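Local coordinates for aminotransferase, class I (Staphylococcus aureus, PDB 2O1B), which probably transfers amino groups between amino acids and 2-oxo acids, using bound pyridoxal-5'-phosphate as cofactor, as aspartate aminotransferases do, at residues Leu363-Gly367 against Lys368-Glu372; Asp145-Ala148 against Gly149-Ala153. One frame throughout, in Å; residues are numbered along the deposited sequence.

Interaction 1: residues Leu363-Gly367 against Lys368-Glu372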
# COMPACT_ATOMS: atom_id res chain seq x y z
N LEU A 363 -29.29 5.44 6.80
CA LEU A 363 -27.95 5.42 7.38
C LEU A 363 -27.24 6.72 7.01
O LEU A 363 -27.16 7.07 5.83
CB LEU A 363 -27.14 4.23 6.88
CG LEU A 363 -26.25 3.44 7.85
CD1 LEU A 363 -24.99 2.95 7.11
CD2 LEU A 363 -25.86 4.20 9.11
N VAL A 364 -26.76 7.44 8.01
CA VAL A 364 -25.99 8.64 7.75
C VAL A 364 -24.65 8.52 8.44
O VAL A 364 -24.45 7.63 9.27
CB VAL A 364 -26.72 9.95 8.21
CG1 VAL A 364 -28.03 10.15 7.46
CG2 VAL A 364 -26.91 9.98 9.74
N ALA A 365 -23.75 9.42 8.10
CA ALA A 365 -22.49 9.52 8.81
C ALA A 365 -22.61 10.57 9.91
O ALA A 365 -22.86 11.74 9.62
CB ALA A 365 -21.37 9.86 7.85
N PRO A 366 -22.42 10.15 11.17
CA PRO A 366 -22.42 11.08 12.28
C PRO A 366 -21.25 12.05 12.18
O PRO A 366 -20.16 11.67 11.75
CB PRO A 366 -22.25 10.17 13.51
CG PRO A 366 -21.60 8.93 12.98
CD PRO A 366 -22.20 8.76 11.61
N GLY A 367 -21.48 13.29 12.58
CA GLY A 367 -20.43 14.30 12.55
C GLY A 367 -19.27 14.03 13.49
O GLY A 367 -18.18 14.56 13.28
N LYS A 368 -19.50 13.23 14.53
CA LYS A 368 -18.52 13.08 15.62
C LYS A 368 -17.10 12.70 15.17
O LYS A 368 -16.16 13.42 15.50
CB LYS A 368 -19.01 12.16 16.74
CG LYS A 368 -17.97 11.96 17.86
CD LYS A 368 -18.61 11.60 19.19
CE LYS A 368 -17.58 11.21 20.24
NZ LYS A 368 -16.49 12.22 20.37
N PRO A 369 -16.94 11.57 14.44
CA PRO A 369 -15.61 11.19 13.96
C PRO A 369 -14.91 12.23 13.08
O PRO A 369 -13.70 12.14 12.89
CB PRO A 369 -15.88 9.91 13.16
CG PRO A 369 -17.32 9.91 12.87
CD PRO A 369 -17.96 10.59 14.04
N PHE A 370 -15.64 13.21 12.57
CA PHE A 370 -15.04 14.29 11.78
C PHE A 370 -14.48 15.41 12.66
O PHE A 370 -13.81 16.33 12.18
CB PHE A 370 -16.06 14.83 10.78
CG PHE A 370 -16.55 13.79 9.81
CD1 PHE A 370 -15.78 13.41 8.72
CD2 PHE A 370 -17.80 13.17 10.00
CE1 PHE A 370 -16.22 12.45 7.82
CE2 PHE A 370 -18.26 12.21 9.10
CZ PHE A 370 -17.47 11.85 8.02
N GLY A 371 -14.73 15.29 13.96
CA GLY A 371 -14.20 16.22 14.95
C GLY A 371 -15.28 16.72 15.89
O GLY A 371 -16.47 16.52 15.63
N GLU A 372 -14.83 17.34 16.98
CA GLU A 372 -15.65 18.00 17.99
C GLU A 372 -16.72 18.92 17.38
O GLU A 372 -17.86 18.96 17.84
CB GLU A 372 -14.74 18.83 18.92
CG GLU A 372 -15.18 18.92 20.38
CD GLU A 372 -14.10 19.54 21.27
OE1 GLU A 372 -12.95 19.71 20.79
OE2 GLU A 372 -14.38 19.86 22.45
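F370 N donates a backbone hydrogen bond to G367 O over 3.0 Å and so closes the turn. Its N-H...O angle of 139° is well short of straight, in keeping with the short 3-10 segment 368-370. G371 N to K368 O, at 2.8 Å, carries the winding one residue further.

The F370 ring lies back along the incoming strand. With CG anti to its carbonyl carbon (chi1 -60°), the ring turns an edge to P366 O, which sits 3.3 Å from F370 CD2, and to G367 O. Farther round that edge A365 CB packs on F370 CE2 at 4.1 Å.

The two prolines meet at about a right angle. P366 CG lies 4.1 Å from P369 CD, and P369 CD rests 3.4 Å from P366 O, so the P369 ring and the F370 edge share one carbonyl oxygen.

The F370 side chain, about 8 Å from the bound pyridoxal-5'-phosphate, also packs on N192 and P193. Strand 365-366 pairs with strand 377-381 through A365 and R379, and F370 packs on R379 as well, while P366 leans on S349 and E353 of helix 349-360.

Interaction 2: residues Asp145-Ala148 against Gly149-Ala153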
# COMPACT_ATOMS: atom_id res chain seq x y z
N ASP A 145 -9.32 10.21 8.30
CA ASP A 145 -8.14 9.34 8.16
C ASP A 145 -6.77 9.97 8.48
O ASP A 145 -5.79 9.24 8.69
CB ASP A 145 -8.13 8.69 6.77
CG ASP A 145 -9.29 7.73 6.58
OD1 ASP A 145 -10.00 7.45 7.58
OD2 ASP A 145 -9.51 7.25 5.45
N TYR A 146 -6.70 11.29 8.56
CA TYR A 146 -5.41 11.97 8.78
C TYR A 146 -4.82 11.62 10.13
O TYR A 146 -3.61 11.44 10.24
CB TYR A 146 -5.54 13.49 8.68
CG TYR A 146 -6.24 14.01 7.45
CD1 TYR A 146 -6.13 13.34 6.22
CD2 TYR A 146 -6.97 15.19 7.50
CE1 TYR A 146 -6.77 13.83 5.06
CE2 TYR A 146 -7.60 15.70 6.36
CZ TYR A 146 -7.51 15.01 5.16
OH TYR A 146 -8.14 15.52 4.06
N LEU A 147 -5.67 11.51 11.15
CA LEU A 147 -5.22 11.36 12.54
C LEU A 147 -4.28 10.17 12.68
O LEU A 147 -3.26 10.26 13.37
CB LEU A 147 -6.44 11.18 13.46
CG LEU A 147 -6.47 11.61 14.93
CD1 LEU A 147 -7.45 10.74 15.71
CD2 LEU A 147 -5.12 11.64 15.62
N ALA A 148 -4.63 9.06 12.04
CA ALA A 148 -3.83 7.84 12.07
C ALA A 148 -2.40 8.08 11.59
O ALA A 148 -1.44 7.64 12.24
CB ALA A 148 -4.49 6.74 11.24
N GLY A 149 -2.27 8.78 10.46
CA GLY A 149 -0.96 9.15 9.90
C GLY A 149 -0.11 9.93 10.89
O GLY A 149 1.06 9.58 11.13
N VAL A 150 -0.68 10.97 11.48
CA VAL A 150 0.04 11.76 12.49
C VAL A 150 0.53 10.87 13.64
O VAL A 150 1.71 10.92 14.03
CB VAL A 150 -0.81 12.93 13.03
CG1 VAL A 150 0.00 13.77 13.98
CG2 VAL A 150 -1.33 13.80 11.88
N LEU A 151 -0.36 10.03 14.17
CA LEU A 151 -0.05 9.14 15.29
C LEU A 151 0.97 8.08 14.92
O LEU A 151 1.79 7.68 15.75
CB LEU A 151 -1.32 8.47 15.86
CG LEU A 151 -2.35 9.36 16.54
CD1 LEU A 151 -3.54 8.56 17.01
CD2 LEU A 151 -1.73 10.12 17.75
N LEU A 152 0.92 7.61 13.67
CA LEU A 152 1.88 6.62 13.19
C LEU A 152 3.29 7.19 13.12
O LEU A 152 4.26 6.44 13.12
CB LEU A 152 1.46 6.06 11.83
CG LEU A 152 0.36 4.99 11.88
CD1 LEU A 152 -0.24 4.74 10.47
CD2 LEU A 152 0.88 3.70 12.50
N ALA A 153 3.38 8.52 13.04
CA ALA A 153 4.66 9.24 13.01
C ALA A 153 5.03 9.88 14.35
O ALA A 153 5.94 10.72 14.41
CB ALA A 153 4.63 10.29 11.91
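L147 and L151, one helical turn apart, touch through their side chains: L147 CD2 lies against the CG-CD1 bond of L151, 3.7 Å from L151 CG and equally near L151 CD1, the two side chains passing at a slant. The L147 branch can reach forward because CG is anti to its backbone N (chi1 -151°), whereas with CG beside its own N (chi1 -67°), L151 has that carbon 3.4 Å from L147 O. L152 does likewise one residue on, L152 CG being 3.2 Å from A148 O.

Beneath these side chains run three i to i+4 hydrogen bonds. V150 N reaches Y146 O at 3.2 Å and L151 N reaches L147 O at 3.0 Å, both nearly straight. L152 N to A148 O is shorter, 2.8 Å, but more bent at 147°. V150 adds CG2, 3.7 Å from Y146 O.

L147, V150 and L151 pack against P157 of strand 156-161, and V150 also packs on V136 and L138 of strand 135-140. At the N-terminal end Y146 stacks on Y186 and its OH is hydrogen-bonded to D220 and T188, both in the cofactor pocket. Helix 146-152 is thus the crossover of a beta-alpha-beta unit in the large domain of a class I aminotransferase, with Y146 beside pyridoxal-5'-phosphate, while A148 and L152, four residues apart, pack on H281 and T282 of the second subunit.

In the fold
From the N terminus, interaction 2 comes first, within the short helix linking strands 135-140 and 156-161 at one margin of the seven-stranded mixed sheet. Some two hundred residues later, after that sheet is complete, interaction 1 turns the chain out of strand 365-366 toward strand 377-381 of the four-stranded antiparallel sheet. Both are local and lie in series, neither nesting nor crossing, and neither closes a long loop. The centres of interactions 1 and 2 are about 18 Å apart, and the nearest atoms of interactions 1 and 2 about 7 Å, without touching. A backbone hydrogen bond between F370 and G142 joins the turn to the loop before helix 146-152, tying the two parts of the fold together near the cofactor.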